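Local coordinates for outer membrane lipoprotein carrier protein LolA (PDB 2YZY) that is of unknown function but has a LolA-like fold and may carry lipoproteins to the outer membrane, at residues L148-L151 and R156-R159; V115-E120 and A144-Y149; Q9-R14 and W131-R136. All blocks are in the same frame, centred on the assembly; numbering follows the deposited sequence.

Contact 1 of 3, residues L148-L151 and R156-R159; sequences LYIL and RPLR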
loop_
_atom_site.group_PDB
_atom_site.type_symbol
_atom_site.label_atom_id
_atom_site.label_comp_id
_atom_site.label_asym_id
_atom_site.label_seq_id
_atom_site.Cartn_x
_atom_site.Cartn_y
_atom_site.Cartn_z
ATOM N N LEU A 148 -3.031 -8.541 9.170
ATOM C CA LEU A 148 -1.938 -7.642 8.823
ATOM C C LEU A 148 -0.674 -8.229 9.434
ATOM O O LEU A 148 -0.597 -8.424 10.644
ATOM C CB LEU A 148 -2.184 -6.236 9.385
ATOM C CG LEU A 148 -1.044 -5.222 9.189
ATOM C CD1 LEU A 148 -0.719 -5.083 7.705
ATOM C CD2 LEU A 148 -1.445 -3.871 9.767
ATOM N N TYR A 149 0.309 -8.521 8.588
ATOM C CA TYR A 149 1.569 -9.103 9.040
ATOM C C TYR A 149 2.673 -8.057 9.038
ATOM O O TYR A 149 2.916 -7.397 8.023
ATOM C CB TYR A 149 1.934 -10.279 8.133
ATOM C CG TYR A 149 0.916 -11.394 8.188
ATOM C CD1 TYR A 149 1.033 -12.424 9.119
ATOM C CD2 TYR A 149 -0.188 -11.399 7.337
ATOM C CE1 TYR A 149 0.073 -13.435 9.201
ATOM C CE2 TYR A 149 -1.153 -12.401 7.411
ATOM C CZ TYR A 149 -1.014 -13.416 8.347
ATOM O OH TYR A 149 -1.962 -14.409 8.426
ATOM N N ILE A 150 3.333 -7.917 10.186
ATOM C CA ILE A 150 4.402 -6.938 10.368
ATOM C C ILE A 150 5.726 -7.606 10.730
ATOM O O ILE A 150 5.807 -8.349 11.712
ATOM C CB ILE A 150 4.046 -5.946 11.503
ATOM C CG1 ILE A 150 2.689 -5.287 11.226
ATOM C CG2 ILE A 150 5.156 -4.907 11.660
ATOM C CD1 ILE A 150 2.631 -4.469 9.938
ATOM N N LEU A 151 6.762 -7.339 9.938
ATOM C CA LEU A 151 8.089 -7.896 10.193
ATOM C C LEU A 151 8.561 -7.370 11.552
ATOM O O LEU A 151 8.474 -6.174 11.822
ATOM C CB LEU A 151 9.064 -7.458 9.091
ATOM C CG LEU A 151 10.504 -7.978 9.171
ATOM C CD1 LEU A 151 10.517 -9.490 9.045
ATOM C CD2 LEU A 151 11.334 -7.357 8.055
ATOM N N ARG A 156 7.727 -3.212 9.534
ATOM C CA ARG A 156 7.128 -2.767 8.282
ATOM C C ARG A 156 6.141 -3.845 7.843
ATOM O O ARG A 156 6.285 -5.014 8.206
ATOM C CB ARG A 156 8.203 -2.549 7.211
ATOM C CG ARG A 156 8.941 -3.796 6.753
ATOM C CD ARG A 156 10.145 -3.411 5.893
ATOM N NE ARG A 156 10.867 -4.570 5.375
ATOM C CZ ARG A 156 10.429 -5.358 4.395
ATOM N NH1 ARG A 156 9.264 -5.116 3.811
ATOM N NH2 ARG A 156 11.161 -6.393 3.999
ATOM N N PRO A 157 5.116 -3.462 7.067
ATOM C CA PRO A 157 4.109 -4.416 6.597
ATOM C C PRO A 157 4.650 -5.404 5.575
ATOM O O PRO A 157 5.441 -5.047 4.700
ATOM C CB PRO A 157 3.023 -3.522 5.992
ATOM C CG PRO A 157 3.279 -2.164 6.604
ATOM C CD PRO A 157 4.773 -2.095 6.644
ATOM N N LEU A 158 4.216 -6.653 5.688
ATOM C CA LEU A 158 4.651 -7.679 4.757
ATOM C C LEU A 158 3.483 -8.258 3.979
ATOM O O LEU A 158 3.656 -8.734 2.855
ATOM C CB LEU A 158 5.342 -8.827 5.497
ATOM C CG LEU A 158 6.688 -8.562 6.163
ATOM C CD1 LEU A 158 7.139 -9.815 6.904
ATOM C CD2 LEU A 158 7.706 -8.168 5.106
ATOM N N ARG A 159 2.292 -8.210 4.569
ATOM C CA ARG A 159 1.133 -8.812 3.925
ATOM C C ARG A 159 -0.195 -8.328 4.501
ATOM O O ARG A 159 -0.325 -8.133 5.709
ATOM C CB ARG A 159 1.238 -10.335 4.082
ATOM C CG ARG A 159 0.217 -11.161 3.329
ATOM C CD ARG A 159 0.419 -12.630 3.666
ATOM N NE ARG A 159 -0.392 -13.520 2.844
ATOM C CZ ARG A 159 -0.427 -14.839 3.005
ATOM N NH1 ARG A 159 0.304 -15.408 3.954
ATOM N NH2 ARG A 159 -1.189 -15.587 2.217
#
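Leu148 lays its CD1 3.7 Å from the carbonyl O of Arg159, within the antiparallel beta hairpin of strands 145-151 and 156-163. That oxygen also accepts a hydrogen bond from the next residue: Tyr149 N donates to Arg159 O at 3.0 Å, with a nearly straight N-H...O angle of 171°. The Tyr149 ring runs beside the extended chain of Arg159, and both point the same way. Ring carbon CD2 of Tyr149 meets CB of Arg159 at 3.7 Å, while the ring and guanidinium planes stand 29° apart. The polar ends have other partners. Tyr149 OH bonds to Glu147, and Arg159 forms a salt bridge with Asp172. Tyr149 O accepts the N-H of Leu158 at 2.8 Å. Leu158 and Arg159 thus both face Tyr149, which makes a beta bulge. The register shifts by one residue beyond it. Ile150 now pairs with Pro157 in a non-hydrogen-bonded pair, where the missing N-H of proline costs no bond to the partner strand. The Ile150 branch turns back at chi2 (-61°), which brings CD1 3.7 Å from Pro157 CA and close to the proline CB and CG. Ile11 and Val15 of helix 7-18 also touch Ile150. With an alanine here, Pro157 would probably lose the methyl that packs on it, and a gap would open under Ile11 and Val15. Leu151 goes to the Tyr149 side of the sheet. Its CB packs 3.7 Å from Leu158 CD1, and its CD2 approaches the Arg156 guanidinium obliquely. Leu151 N donates to Arg156 O at 2.9 Å.

Contact 2 of 3, residues V115-E120 and A144-Y149; sequences VDLRLE and AAMELY. With MPD ((4S)-2-methyl-2,4-pentanediol), chain C.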
loop_
_atom_site.group_PDB
_atom_site.type_symbol
_atom_site.label_atom_id
_atom_site.label_comp_id
_atom_site.label_asym_id
_atom_site.label_seq_id
_atom_site.Cartn_x
_atom_site.Cartn_y
_atom_site.Cartn_z
ATOM N N VAL A 115 -9.834 -0.350 11.067
ATOM C CA VAL A 115 -10.139 -1.680 11.581
ATOM C C VAL A 115 -9.656 -1.822 13.019
ATOM O O VAL A 115 -8.581 -1.337 13.373
ATOM C CB VAL A 115 -9.467 -2.777 10.726
ATOM C CG1 VAL A 115 -9.789 -4.152 11.292
ATOM C CG2 VAL A 115 -9.939 -2.673 9.286
ATOM N N ASP A 116 -10.459 -2.484 13.845
ATOM C CA ASP A 116 -10.105 -2.698 15.241
ATOM C C ASP A 116 -9.076 -3.821 15.305
ATOM O O ASP A 116 -9.399 -4.957 15.655
ATOM C CB ASP A 116 -11.349 -3.072 16.051
ATOM C CG ASP A 116 -11.064 -3.198 17.534
ATOM O OD1 ASP A 116 -10.273 -4.085 17.917
ATOM O OD2 ASP A 116 -11.630 -2.407 18.319
ATOM N N LEU A 117 -7.837 -3.495 14.955
ATOM C CA LEU A 117 -6.755 -4.471 14.951
ATOM C C LEU A 117 -6.296 -4.880 16.341
ATOM O O LEU A 117 -6.214 -4.058 17.255
ATOM C CB LEU A 117 -5.561 -3.930 14.163
ATOM C CG LEU A 117 -5.749 -3.778 12.652
ATOM C CD1 LEU A 117 -4.517 -3.122 12.048
ATOM C CD2 LEU A 117 -5.989 -5.145 12.028
ATOM N N ARG A 118 -5.991 -6.165 16.481
ATOM C CA ARG A 118 -5.523 -6.732 17.738
ATOM C C ARG A 118 -4.373 -7.686 17.427
ATOM O O ARG A 118 -4.375 -8.352 16.391
ATOM C CB ARG A 118 -6.648 -7.512 18.418
ATOM C CG ARG A 118 -7.917 -6.715 18.665
ATOM C CD ARG A 118 -7.733 -5.688 19.768
ATOM N NE ARG A 118 -8.974 -4.970 20.046
ATOM C CZ ARG A 118 -10.103 -5.551 20.445
ATOM N NH1 ARG A 118 -10.154 -6.865 20.616
ATOM N NH2 ARG A 118 -11.183 -4.816 20.669
ATOM N N LEU A 119 -3.393 -7.751 18.320
ATOM C CA LEU A 119 -2.262 -8.648 18.124
ATOM C C LEU A 119 -2.668 -10.072 18.481
ATOM O O LEU A 119 -3.047 -10.348 19.621
ATOM C CB LEU A 119 -1.080 -8.223 19.000
ATOM C CG LEU A 119 0.109 -9.188 19.020
ATOM C CD1 LEU A 119 0.727 -9.280 17.626
ATOM C CD2 LEU A 119 1.143 -8.705 20.029
ATOM N N GLU A 120 -2.600 -10.979 17.512
ATOM C CA GLU A 120 -2.958 -12.365 17.783
ATOM C C GLU A 120 -1.735 -13.153 18.229
ATOM O O GLU A 120 -1.829 -14.034 19.086
ATOM C CB GLU A 120 -3.562 -13.035 16.549
ATOM C CG GLU A 120 -4.144 -14.404 16.866
ATOM C CD GLU A 120 -4.595 -15.156 15.640
ATOM O OE1 GLU A 120 -3.724 -15.594 14.862
ATOM O OE2 GLU A 120 -5.821 -15.306 15.455
ATOM N N ALA A 144 -15.210 -8.602 5.986
ATOM C CA ALA A 144 -15.573 -8.910 7.364
ATOM C C ALA A 144 -14.409 -8.805 8.341
ATOM O O ALA A 144 -14.589 -8.404 9.491
ATOM C CB ALA A 144 -16.184 -10.305 7.436
ATOM N N ALA A 145 -13.215 -9.166 7.884
ATOM C CA ALA A 145 -12.042 -9.118 8.745
ATOM C C ALA A 145 -10.762 -9.061 7.927
ATOM O O ALA A 145 -10.778 -9.280 6.716
ATOM C CB ALA A 145 -12.020 -10.339 9.657
ATOM N N MET A 146 -9.655 -8.765 8.595
ATOM C CA MET A 146 -8.377 -8.687 7.910
ATOM C C MET A 146 -7.225 -9.174 8.770
ATOM O O MET A 146 -7.317 -9.227 10.000
ATOM C CB MET A 146 -8.094 -7.249 7.470
ATOM C CG MET A 146 -7.719 -6.313 8.606
ATOM S SD MET A 146 -7.262 -4.663 8.033
ATOM C CE MET A 146 -5.595 -4.936 7.476
ATOM N N GLU A 147 -6.145 -9.543 8.094
ATOM C CA GLU A 147 -4.927 -9.994 8.744
ATOM C C GLU A 147 -3.849 -9.040 8.251
ATOM O O GLU A 147 -3.779 -8.744 7.057
ATOM C CB GLU A 147 -4.577 -11.424 8.317
ATOM C CG GLU A 147 -5.641 -12.459 8.660
ATOM C CD GLU A 147 -5.328 -13.837 8.105
ATOM O OE1 GLU A 147 -4.342 -13.979 7.348
ATOM O OE2 GLU A 147 -6.077 -14.785 8.420
ATOM N N LEU A 148 -3.031 -8.541 9.170
ATOM C CA LEU A 148 -1.938 -7.642 8.823
ATOM C C LEU A 148 -0.674 -8.229 9.434
ATOM O O LEU A 148 -0.597 -8.424 10.644
ATOM C CB LEU A 148 -2.184 -6.236 9.385
ATOM C CG LEU A 148 -1.044 -5.222 9.189
ATOM C CD1 LEU A 148 -0.719 -5.083 7.705
ATOM C CD2 LEU A 148 -1.445 -3.871 9.767
ATOM N N TYR A 149 0.309 -8.521 8.588
ATOM C CA TYR A 149 1.569 -9.103 9.040
ATOM C C TYR A 149 2.673 -8.057 9.038
ATOM O O TYR A 149 2.916 -7.397 8.023
ATOM C CB TYR A 149 1.934 -10.279 8.133
ATOM C CG TYR A 149 0.916 -11.394 8.188
ATOM C CD1 TYR A 149 1.033 -12.424 9.119
ATOM C CD2 TYR A 149 -0.188 -11.399 7.337
ATOM C CE1 TYR A 149 0.073 -13.435 9.201
ATOM C CE2 TYR A 149 -1.153 -12.401 7.411
ATOM C CZ TYR A 149 -1.014 -13.416 8.347
ATOM O OH TYR A 149 -1.962 -14.409 8.426
HETATM C C1 MPD C . -8.979 -16.029 10.326
HETATM C C2 MPD C . -8.160 -15.109 11.237
HETATM O O2 MPD C . -6.769 -15.246 10.933
HETATM C CM MPD C . -8.592 -13.661 11.021
HETATM C C3 MPD C . -8.391 -15.490 12.702
HETATM C C4 MPD C . -8.074 -16.838 13.356
HETATM O O4 MPD C . -6.658 -16.997 13.471
HETATM C C5 MPD C . -8.717 -16.901 14.741
#
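The carboxylates of Glu120 and Glu147 are joined by one MPD molecule, probably from the crystallisation liquor. MPD O4 donates to Glu120 OE2 at 2.7 Å, and MPD O2 donates to Glu147 OE2 at 2.6 Å. The other oxygen of Glu147 is held differently. Tyr149 OH reaches OE1 of Glu147 at 2.6 Å from above the carboxylate plane, 61° out of it. Lys132 NZ forms a salt bridge with Glu120 and also binds the MPD, so its charge probably eases the repulsion between the two acids.

The direct contact is apolar. An inverse gamma turn centred on Asp116, closed by Leu117 N to Val115 O at 2.8 Å, places Val115 and Leu117 over the 144-149 segment. Met146 CG sits between its own backbone N and carbonyl carbon (chi1 73°), and the chain bends again at chi3. Its SD meets Val115 CG2 at 3.6 Å. The two leucine methyls of Leu117 divide the work: CD2 touches Met146 CG at 4.0 Å, and CD1 touches Leu148 CD2 at 3.9 Å. The Leu117 side chain crosses both partners at about a right angle.

No backbone bond links the two segments, because strand 128-136 runs between strands 116-125 and 145-151 in the sheet. Phe143 touches Val115, Phe162 of strand 156-163 touches Met146, and Leu12 of helix 7-18 touches Leu148.

Contact 3 of 3, residues Q9-R14 and W131-R136; sequences QEILDR and WKLVGR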
loop_
_atom_site.group_PDB
_atom_site.type_symbol
_atom_site.label_atom_id
_atom_site.label_comp_id
_atom_site.label_asym_id
_atom_site.label_seq_id
_atom_site.Cartn_x
_atom_site.Cartn_y
_atom_site.Cartn_z
ATOM N N GLN A 9 -1.512 -1.356 18.630
ATOM C CA GLN A 9 -1.222 0.064 18.488
ATOM C C GLN A 9 0.270 0.327 18.646
ATOM O O GLN A 9 0.851 1.118 17.904
ATOM C CB GLN A 9 -2.003 0.870 19.528
ATOM C CG GLN A 9 -1.852 2.374 19.381
ATOM C CD GLN A 9 -2.239 2.859 17.997
ATOM O OE1 GLN A 9 -3.367 2.658 17.547
ATOM N NE2 GLN A 9 -1.300 3.502 17.312
ATOM N N GLU A 10 0.890 -0.345 19.612
ATOM C CA GLU A 10 2.318 -0.183 19.856
ATOM C C GLU A 10 3.124 -0.592 18.631
ATOM O O GLU A 10 4.095 0.068 18.260
ATOM C CB GLU A 10 2.755 -1.030 21.052
ATOM C CG GLU A 10 4.260 -1.035 21.274
ATOM C CD GLU A 10 4.679 -1.914 22.435
ATOM O OE1 GLU A 10 4.358 -3.121 22.416
ATOM O OE2 GLU A 10 5.333 -1.398 23.365
ATOM N N ILE A 11 2.719 -1.695 18.012
ATOM C CA ILE A 11 3.401 -2.201 16.830
ATOM C C ILE A 11 3.254 -1.228 15.667
ATOM O O ILE A 11 4.228 -0.922 14.975
ATOM C CB ILE A 11 2.840 -3.581 16.429
ATOM C CG1 ILE A 11 3.157 -4.597 17.529
ATOM C CG2 ILE A 11 3.421 -4.021 15.095
ATOM C CD1 ILE A 11 2.561 -5.964 17.301
ATOM N N LEU A 12 2.036 -0.741 15.455
ATOM C CA LEU A 12 1.784 0.203 14.378
ATOM C C LEU A 12 2.608 1.467 14.598
ATOM O O LEU A 12 3.121 2.051 13.645
ATOM C CB LEU A 12 0.294 0.549 14.305
ATOM C CG LEU A 12 -0.644 -0.604 13.933
ATOM C CD1 LEU A 12 -2.077 -0.094 13.868
ATOM C CD2 LEU A 12 -0.228 -1.193 12.592
ATOM N N ASP A 13 2.740 1.882 15.856
ATOM C CA ASP A 13 3.519 3.074 16.173
ATOM C C ASP A 13 4.983 2.863 15.805
ATOM O O ASP A 13 5.639 3.774 15.306
ATOM C CB ASP A 13 3.406 3.422 17.663
ATOM C CG ASP A 13 1.994 3.798 18.071
ATOM O OD1 ASP A 13 1.348 4.574 17.335
ATOM O OD2 ASP A 13 1.532 3.329 19.134
ATOM N N ARG A 14 5.490 1.659 16.055
ATOM C CA ARG A 14 6.874 1.327 15.735
ATOM C C ARG A 14 7.090 1.385 14.225
ATOM O O ARG A 14 8.128 1.847 13.750
ATOM C CB ARG A 14 7.222 -0.074 16.243
ATOM C CG ARG A 14 7.250 -0.209 17.759
ATOM C CD ARG A 14 7.571 -1.639 18.172
ATOM N NE ARG A 14 7.667 -1.787 19.622
ATOM C CZ ARG A 14 8.589 -1.195 20.375
ATOM N NH1 ARG A 14 9.504 -0.412 19.818
ATOM N NH2 ARG A 14 8.596 -1.383 21.687
ATOM N N TRP A 131 4.720 -10.311 13.288
ATOM C CA TRP A 131 3.560 -10.234 14.161
ATOM C C TRP A 131 2.338 -10.379 13.267
ATOM O O TRP A 131 2.302 -9.820 12.168
ATOM C CB TRP A 131 3.473 -8.872 14.850
ATOM C CG TRP A 131 4.476 -8.633 15.923
ATOM C CD1 TRP A 131 4.592 -9.306 17.107
ATOM C CD2 TRP A 131 5.471 -7.603 15.946
ATOM N NE1 TRP A 131 5.595 -8.755 17.867
ATOM C CE2 TRP A 131 6.152 -7.708 17.181
ATOM C CE3 TRP A 131 5.852 -6.599 15.046
ATOM C CZ2 TRP A 131 7.194 -6.844 17.538
ATOM C CZ3 TRP A 131 6.890 -5.739 15.402
ATOM C CH2 TRP A 131 7.548 -5.871 16.640
ATOM N N LYS A 132 1.349 -11.135 13.727
ATOM C CA LYS A 132 0.114 -11.296 12.973
ATOM C C LYS A 132 -0.967 -10.509 13.703
ATOM O O LYS A 132 -1.331 -10.844 14.832
ATOM C CB LYS A 132 -0.312 -12.767 12.887
ATOM C CG LYS A 132 -1.665 -12.963 12.187
ATOM C CD LYS A 132 -2.182 -14.395 12.316
ATOM C CE LYS A 132 -3.553 -14.551 11.666
ATOM N NZ LYS A 132 -4.235 -15.811 12.098
ATOM N N LEU A 133 -1.457 -9.447 13.074
ATOM C CA LEU A 133 -2.510 -8.637 13.668
ATOM C C LEU A 133 -3.822 -9.020 13.001
ATOM O O LEU A 133 -3.862 -9.296 11.802
ATOM C CB LEU A 133 -2.238 -7.145 13.448
ATOM C CG LEU A 133 -0.899 -6.571 13.920
ATOM C CD1 LEU A 133 -0.875 -5.072 13.630
ATOM C CD2 LEU A 133 -0.706 -6.830 15.404
ATOM N N VAL A 134 -4.897 -9.050 13.779
ATOM C CA VAL A 134 -6.200 -9.404 13.244
ATOM C C VAL A 134 -7.247 -8.405 13.712
ATOM O O VAL A 134 -7.133 -7.838 14.796
ATOM C CB VAL A 134 -6.611 -10.833 13.676
ATOM C CG1 VAL A 134 -5.649 -11.845 13.081
ATOM C CG2 VAL A 134 -6.611 -10.946 15.192
ATOM N N GLY A 135 -8.262 -8.185 12.885
ATOM C CA GLY A 135 -9.310 -7.247 13.248
ATOM C C GLY A 135 -10.586 -7.462 12.463
ATOM O O GLY A 135 -10.553 -7.862 11.301
ATOM N N ARG A 136 -11.718 -7.197 13.104
ATOM C CA ARG A 136 -13.014 -7.360 12.461
ATOM C C ARG A 136 -13.451 -6.037 11.844
ATOM O O ARG A 136 -13.057 -4.968 12.309
ATOM C CB ARG A 136 -14.052 -7.822 13.486
ATOM C CG ARG A 136 -15.377 -8.252 12.883
ATOM C CD ARG A 136 -16.390 -8.657 13.952
ATOM N NE ARG A 136 -15.889 -9.707 14.838
ATOM C CZ ARG A 136 -15.126 -9.492 15.906
ATOM N NH1 ARG A 136 -14.768 -8.257 16.235
ATOM N NH2 ARG A 136 -14.718 -10.514 16.645
#
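Ile11 of helix 7-18 presses its CD1 methyl onto one face of the Trp131 indole. CD1 of Ile11 lies 3.7 Å from the centroid of the five-membered ring and 17° off the ring normal, a CH-pi contact. The conformation of Ile11 explains the reach. CG1 stands anti to the carbonyl carbon (chi1 -65°), and the chain then runs extended to CD1. Ile11 CG2 meets the rim of the six-membered ring at CE3 of Trp131, 3.5 Å away, on the same side as CD1.

CD1 of Ile11 also touches Leu133 CD2 at 3.9 Å, so this methyl sits between the indole and the leucine. Leu12 reaches the same leucine from the next position on the helix: Leu12 CD2 is 4.1 Å from Leu133 CD1. Leu133 has its own CG anti to the carbonyl carbon (chi1 -55°), from which its two methyls meet Ile11 and Leu12. No hydrogen bond crosses between the segments. Polar groups of the helix pair along it instead, as where Gln9 NE2 donates to Asp13 OD1 at 2.9 Å.

Leu119 touches Ile11, Trp131 and Leu133, and Ile150 touches Ile11 and Trp131, so both neighbouring strands add to this apolar layer. The axes of segments 9-14 and 131-136 approach to 10.6 Å. An N-terminal helix packed by its apolar side against a curved antiparallel sheet is consistent with the LolA-like fold.

How the contacts relate
All three contacts lie on the same side of the chain's centre, in the antiparallel strands 116-125, 128-136, 145-151 and 156-163 and the helix 7-18 that packs on them. Contacts 2 and 3 are closest, with centres about 7 Å apart; contacts 1 and 3 are about 9 Å apart, and contacts 1 and 2 about 11 Å. Contacts 1 and 2 share Leu148 and Tyr149 on strand 145-151. Strand 128-136 of contact 3 lies between the two strands of contact 2 and borders contact 1, with Leu133 N 2.8 Å from Leu148 O. Along the chain, contacts 2 and 3 interleave, and contact 1 follows contact 3. The N-terminal helix is tied to strands over a hundred residues later.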